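Local structure of arfgap-like finger domain containing protein (Cryptosporidium parvum Iowa II, 2OWA) at residues A[36-40]-A[41-45]; A[57-60]-A[61-64]. The protein probably stimulates GTP hydrolysis by ADP-ribosylation factor through a zinc-bearing ArfGAP domain, the part of the longer protein described here. One frame throughout, in Å; residues are numbered along the deposited sequence.

Contact 1 (A[36-40]-A[41-45]); sequences NRTCF and DCESR. With ZN (zinc ion), chain C.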
ATOM      1  N   ASN A  36      -9.069  -2.577  -4.594  1.00 26.00           N
ATOM      2  CA  ASN A  36      -7.894  -1.771  -4.978  1.00 25.75           C
ATOM      3  C   ASN A  36      -8.156  -0.769  -6.110  1.00 26.56           C
ATOM      4  O   ASN A  36      -7.225  -0.112  -6.586  1.00 27.24           O
ATOM      5  CB  ASN A  36      -6.712  -2.657  -5.351  1.00 24.72           C
ATOM      6  CG  ASN A  36      -6.130  -3.425  -4.163  1.00 24.20           C
ATOM      7  OD1 ASN A  36      -6.235  -2.999  -3.005  1.00 24.21           O
ATOM      8  ND2 ASN A  36      -5.471  -4.539  -4.456  1.00 19.62           N
ATOM      9  N   ARG A  37      -9.417  -0.646  -6.512  1.00 26.76           N
ATOM     10  CA  ARG A  37      -9.799   0.178  -7.678  1.00 27.30           C
ATOM     11  C   ARG A  37     -10.282   1.584  -7.307  1.00 26.35           C
ATOM     12  O   ARG A  37     -10.642   2.401  -8.145  1.00 26.54           O
ATOM     13  CB  ARG A  37     -10.813  -0.581  -8.530  1.00 27.95           C
ATOM     14  CG  ARG A  37     -10.214  -1.860  -9.107  1.00 27.99           C
ATOM     15  CD  ARG A  37     -11.028  -2.371 -10.235  1.00 35.33           C
ATOM     16  NE  ARG A  37     -10.746  -1.688 -11.507  1.00 38.51           N
ATOM     17  CZ  ARG A  37     -11.388  -1.963 -12.640  1.00 38.46           C
ATOM     18  NH1 ARG A  37     -12.338  -2.893 -12.641  1.00 38.40           N
ATOM     19  NH2 ARG A  37     -11.094  -1.306 -13.761  1.00 39.27           N
ATOM     20  N   THR A  38     -10.220   1.871  -6.026  1.00 25.55           N
ATOM     21  CA  THR A  38     -10.475   3.196  -5.536  1.00 25.33           C
ATOM     22  C   THR A  38      -9.354   3.552  -4.522  1.00 23.72           C
ATOM     23  O   THR A  38      -8.894   2.693  -3.799  1.00 21.75           O
ATOM     24  CB  THR A  38     -11.871   3.208  -4.921  1.00 25.87           C
ATOM     25  OG1 THR A  38     -12.141   4.490  -4.369  1.00 32.21           O
ATOM     26  CG2 THR A  38     -11.994   2.176  -3.831  1.00 26.53           C
ATOM     27  N   CYS A  39      -8.897   4.800  -4.503  1.00 22.43           N
ATOM     28  CA  CYS A  39      -7.793   5.205  -3.601  1.00 20.95           C
ATOM     29  C   CYS A  39      -8.175   4.947  -2.142  1.00 20.94           C
ATOM     30  O   CYS A  39      -9.304   5.227  -1.737  1.00 21.21           O
ATOM     31  CB  CYS A  39      -7.476   6.673  -3.799  1.00 19.17           C
ATOM     32  SG  CYS A  39      -6.473   7.465  -2.556  1.00 20.82           S
ATOM     33  N   PHE A  40      -7.234   4.438  -1.357  1.00 19.33           N
ATOM     34  CA  PHE A  40      -7.500   4.139   0.056  1.00 19.61           C
ATOM     35  C   PHE A  40      -7.914   5.395   0.849  1.00 20.29           C
ATOM     36  O   PHE A  40      -8.720   5.301   1.782  1.00 20.32           O
ATOM     37  CB  PHE A  40      -6.275   3.475   0.726  1.00 18.34           C
ATOM     38  CG  PHE A  40      -6.560   2.936   2.108  1.00 17.65           C
ATOM     39  CD1 PHE A  40      -7.302   1.765   2.273  1.00 15.52           C
ATOM     40  CD2 PHE A  40      -6.077   3.584   3.231  1.00 16.97           C
ATOM     41  CE1 PHE A  40      -7.589   1.255   3.561  1.00 16.56           C
ATOM     42  CE2 PHE A  40      -6.358   3.063   4.538  1.00 16.05           C
ATOM     43  CZ  PHE A  40      -7.122   1.896   4.665  1.00 16.28           C
ATOM     44  N   ASP A  41      -7.351   6.552   0.502  1.00 20.83           N
ATOM     45  CA  ASP A  41      -7.639   7.791   1.255  1.00 21.28           C
ATOM     46  C   ASP A  41      -8.863   8.573   0.764  1.00 22.85           C
ATOM     47  O   ASP A  41      -9.664   9.048   1.589  1.00 24.35           O
ATOM     48  CB  ASP A  41      -6.433   8.737   1.240  1.00 20.71           C
ATOM     49  CG  ASP A  41      -5.227   8.174   1.970  1.00 20.51           C
ATOM     50  OD1 ASP A  41      -5.272   6.982   2.368  1.00 18.79           O
ATOM     51  OD2 ASP A  41      -4.240   8.942   2.133  1.00 18.45           O
ATOM     52  N   CYS A  42      -9.021   8.718  -0.557  1.00 23.98           N
ATOM     53  CA  CYS A  42     -10.050   9.613  -1.073  1.00 25.38           C
ATOM     54  C   CYS A  42     -11.031   9.002  -2.069  1.00 27.24           C
ATOM     55  O   CYS A  42     -11.898   9.705  -2.587  1.00 27.59           O
ATOM     56  CB  CYS A  42      -9.399  10.832  -1.703  1.00 25.56           C
ATOM     57  SG  CYS A  42      -8.830  10.542  -3.375  1.00 22.67           S
ATOM     58  N   GLU A  43     -10.864   7.725  -2.376  1.00 28.54           N
ATOM     59  CA  GLU A  43     -11.740   7.022  -3.306  1.00 31.78           C
ATOM     60  C   GLU A  43     -11.710   7.451  -4.816  1.00 31.76           C
ATOM     61  O   GLU A  43     -12.533   6.969  -5.607  1.00 32.38           O
ATOM     62  CB  GLU A  43     -13.178   6.909  -2.737  1.00 31.90           C
ATOM     63  CG  GLU A  43     -13.224   6.370  -1.275  1.00 33.98           C
ATOM     64  CD  GLU A  43     -14.616   6.075  -0.750  1.00 35.82           C
ATOM     65  OE1 GLU A  43     -15.506   6.964  -0.791  1.00 44.35           O
ATOM     66  OE2 GLU A  43     -14.836   4.940  -0.254  1.00 43.80           O
ATOM     67  N   SER A  44     -10.777   8.335  -5.189  1.00 31.29           N
ATOM     68  CA  SER A  44     -10.406   8.595  -6.584  1.00 30.06           C
ATOM     69  C   SER A  44     -10.160   7.251  -7.243  1.00 29.87           C
ATOM     70  O   SER A  44      -9.595   6.358  -6.641  1.00 29.46           O
ATOM     71  CB  SER A  44      -9.138   9.478  -6.653  1.00 30.54           C
ATOM     72  OG  SER A  44      -8.515   9.470  -7.942  1.00 30.40           O
ATOM     73  N   ARG A  45     -10.585   7.109  -8.499  1.00 29.92           N
ATOM     74  CA  ARG A  45     -10.678   5.796  -9.124  1.00 28.97           C
ATOM     75  C   ARG A  45      -9.369   5.356  -9.772  1.00 27.53           C
ATOM     76  O   ARG A  45      -8.577   6.184 -10.167  1.00 27.20           O
ATOM     77  CB  ARG A  45     -11.886   5.779 -10.072  1.00 30.42           C
ATOM     78  CG  ARG A  45     -13.181   6.019  -9.273  1.00 32.55           C
ATOM     79  CD  ARG A  45     -14.065   7.151  -9.831  1.00 39.38           C
ATOM     80  NE  ARG A  45     -15.005   6.612 -10.813  1.00 41.61           N
ATOM     81  CZ  ARG A  45     -16.330   6.597 -10.706  1.00 41.98           C
ATOM     82  NH1 ARG A  45     -16.957   7.146  -9.668  1.00 43.30           N
ATOM     83  NH2 ARG A  45     -17.032   6.027 -11.670  1.00 41.00           N
TER
HETATM   84 ZN    ZN C 201      -6.574   9.819  -3.081  1.00 24.29          ZN

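Contact 2 (A[57-60]-A[61-64]); sequences FICL and NCSS. With ZN (zinc ion), chain C.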
ATOM      1  N   PHE A  57      -3.201   0.938  -1.983  1.00 17.54           N
ATOM      2  CA  PHE A  57      -3.105   1.751  -3.216  1.00 17.74           C
ATOM      3  C   PHE A  57      -3.801   3.098  -3.061  1.00 17.18           C
ATOM      4  O   PHE A  57      -4.919   3.162  -2.536  1.00 18.61           O
ATOM      5  CB  PHE A  57      -3.722   1.031  -4.406  1.00 17.85           C
ATOM      6  CG  PHE A  57      -2.992  -0.190  -4.790  1.00 19.95           C
ATOM      7  CD1 PHE A  57      -1.958  -0.128  -5.707  1.00 19.59           C
ATOM      8  CD2 PHE A  57      -3.329  -1.427  -4.209  1.00 17.00           C
ATOM      9  CE1 PHE A  57      -1.245  -1.304  -6.061  1.00 22.97           C
ATOM     10  CE2 PHE A  57      -2.646  -2.581  -4.548  1.00 18.50           C
ATOM     11  CZ  PHE A  57      -1.616  -2.531  -5.492  1.00 20.32           C
ATOM     12  N   ILE A  58      -3.142   4.146  -3.550  1.00 16.90           N
ATOM     13  CA  ILE A  58      -3.571   5.548  -3.346  1.00 16.59           C
ATOM     14  C   ILE A  58      -3.350   6.329  -4.652  1.00 18.24           C
ATOM     15  O   ILE A  58      -2.541   5.913  -5.450  1.00 19.08           O
ATOM     16  CB  ILE A  58      -2.780   6.218  -2.184  1.00 15.31           C
ATOM     17  CG1 ILE A  58      -1.241   6.112  -2.386  1.00 16.06           C
ATOM     18  CG2 ILE A  58      -3.277   5.661  -0.795  1.00 12.53           C
ATOM     19  CD1 ILE A  58      -0.430   6.816  -1.293  1.00 15.85           C
ATOM     20  N   CYS A  59      -4.031   7.463  -4.846  1.00 19.35           N
ATOM     21  CA  CYS A  59      -3.931   8.203  -6.084  1.00 20.72           C
ATOM     22  C   CYS A  59      -2.716   9.135  -6.086  1.00 22.43           C
ATOM     23  O   CYS A  59      -2.046   9.325  -5.064  1.00 22.76           O
ATOM     24  CB  CYS A  59      -5.230   8.999  -6.368  1.00 20.02           C
ATOM     25  SG  CYS A  59      -5.626  10.333  -5.162  1.00 21.35           S
ATOM     26  N   LEU A  60      -2.464   9.735  -7.243  1.00 24.16           N
ATOM     27  CA  LEU A  60      -1.349  10.648  -7.446  1.00 26.35           C
ATOM     28  C   LEU A  60      -1.423  11.850  -6.503  1.00 26.57           C
ATOM     29  O   LEU A  60      -0.388  12.355  -6.055  1.00 27.80           O
ATOM     30  CB  LEU A  60      -1.243  11.045  -8.941  1.00 27.31           C
ATOM     31  CG  LEU A  60      -2.431  11.640  -9.727  1.00 30.48           C
ATOM     32  CD1 LEU A  60      -2.713  13.057  -9.270  1.00 34.32           C
ATOM     33  CD2 LEU A  60      -2.206  11.638 -11.264  1.00 28.67           C
ATOM     34  N   ASN A  61      -2.644  12.283  -6.180  1.00 25.43           N
ATOM     35  CA  ASN A  61      -2.889  13.362  -5.231  1.00 25.65           C
ATOM     36  C   ASN A  61      -2.504  12.914  -3.807  1.00 24.24           C
ATOM     37  O   ASN A  61      -1.662  13.538  -3.166  1.00 23.95           O
ATOM     38  CB  ASN A  61      -4.372  13.782  -5.290  1.00 26.49           C
ATOM     39  CG  ASN A  61      -4.626  15.163  -4.696  1.00 32.21           C
ATOM     40  OD1 ASN A  61      -4.594  15.366  -3.464  1.00 38.01           O
ATOM     41  ND2 ASN A  61      -4.906  16.138  -5.587  1.00 38.40           N
ATOM     42  N   CYS A  62      -3.064  11.806  -3.346  1.00 22.21           N
ATOM     43  CA  CYS A  62      -2.789  11.341  -1.977  1.00 22.86           C
ATOM     44  C   CYS A  62      -1.344  10.891  -1.811  1.00 23.00           C
ATOM     45  O   CYS A  62      -0.796  11.045  -0.733  1.00 23.44           O
ATOM     46  CB  CYS A  62      -3.782  10.247  -1.535  1.00 21.58           C
ATOM     47  SG  CYS A  62      -5.447  10.930  -1.508  1.00 20.43           S
ATOM     48  N   SER A  63      -0.731  10.384  -2.888  1.00 23.80           N
ATOM     49  CA  SER A  63       0.688  10.018  -2.885  1.00 25.11           C
ATOM     50  C   SER A  63       1.624  11.176  -2.514  1.00 25.72           C
ATOM     51  O   SER A  63       2.571  10.964  -1.771  1.00 25.86           O
ATOM     52  CB  SER A  63       1.110   9.411  -4.222  1.00 25.31           C
ATOM     53  OG  SER A  63       0.973  10.372  -5.272  1.00 26.44           O
ATOM     54  N   SER A  64       1.337  12.386  -3.006  1.00 26.68           N
ATOM     55  CA  SER A  64       2.102  13.583  -2.630  1.00 27.79           C
ATOM     56  C   SER A  64       2.032  13.847  -1.165  1.00 26.35           C
ATOM     57  O   SER A  64       3.065  14.042  -0.550  1.00 26.44           O
ATOM     58  CB  SER A  64       1.671  14.848  -3.398  1.00 28.04           C
ATOM     59  OG  SER A  64       1.956  14.706  -4.773  1.00 31.38           O
TER
HETATM   60 ZN    ZN C 201      -6.574   9.819  -3.081  1.00 24.29          ZN

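Contact 1 (A[36-40]-A[41-45])
C39 and C42 bring their sulfurs to one zinc ion by unlike rotations about CA-CB: SG of C39 swings opposite its own N (chi1 165°), whereas SG of C42 sits between its N and carbonyl carbon (chi1 82°). C39 SG lies 2.4 Å from the zinc ion, and C42 SG also lies 2.4 Å from it; C59 and C62 complete the site. The chain between them folds over as a zinc knuckle. C42 N donates almost straight to C39 SG at 3.5 Å, and D41 N adds a weak bond to the same sulfur. Two residues on, S44 N points its hydrogen at C42 SG, also 3.5 Å away. Two backbone bonds close the turn: C39 N to S44 O at 2.7 Å, with the donor in the carbonyl plane, and E43 N to C39 O at 3.0 Å, with the donor tilted out of it. E43 makes the turn with a left-handed backbone (positive phi). Beside the site, D41 brings OD1 to the edge of the F40 ring, 3.6 Å from CD2 and near the ring plane, the carboxylate turned 59° from the ring. That carboxylate is held by K117 in a salt bridge and by Y119 and H66 in hydrogen bonds, while the ring packs edge-to-face on Y119 and against helix 97-107. Amide hydrogens directed at both sulfurs would probably draw off part of the thiolate charge, favouring deprotonated cysteines on the metal.

Contact 2 (A[57-60]-A[61-64])
The flat peptide group joining L60 to N61 is approached on opposite faces. On one, the S63 hydroxyl donates to L60 O from above the carbonyl plane rather than along a lone pair, a short bond of 2.5 Å between OG and O. Over the other lies the L60 side chain itself, folded back so that its CD1 is 3.2 Å from N61 N; chi1 of 54°, which sets CG between the backbone N and the carbonyl carbon, starts that fold. The neighbouring carbonyl, C59 O, receives S63 N end-on at 2.8 Å. Here strand 56-58 hands over to helix 60-67, with C59 as N-cap: its SG accepts C62 N at 3.5 Å along a nearly straight bond (166°). Following the knuckle and hairpin, this helix start carrying two zinc ligands resembles a treble-clef finger. The capping sulfur is itself a ligand, C59 SG at 2.3 Å from the zinc ion, with C62 SG at 2.2 Å. Beside the first turn, I58 extends roughly parallel to the helix axis and sets CD1 3.7 Å from S63 CA, its CB facing that of C62. W49 of strand 49-51 packs against the side chains of I58, L60 and S63.

In the fold
Contacts 1 and 2 are the two halves of one Cys4 zinc site: each CxxC turn supplies two sulfurs, and the centres of the two contacts lie about 9 Å apart. Besides the metal, backbone joins them, through a probable hydrogen bond from F40 N to F57 O at 2.9 Å. C39 SG also packs close to the second half, 3.3 Å from C59 N. At the far end from the zinc ion, N36 ND2 rests 3.4 Å from F57 CE2, and N97 ties the same corner by bonding N36 OD1 through its N and F57 N through its OD1. The 36-45 loop is thus set against strand 56-58, from F57 to the junction at C59 that leads into helix 60-67.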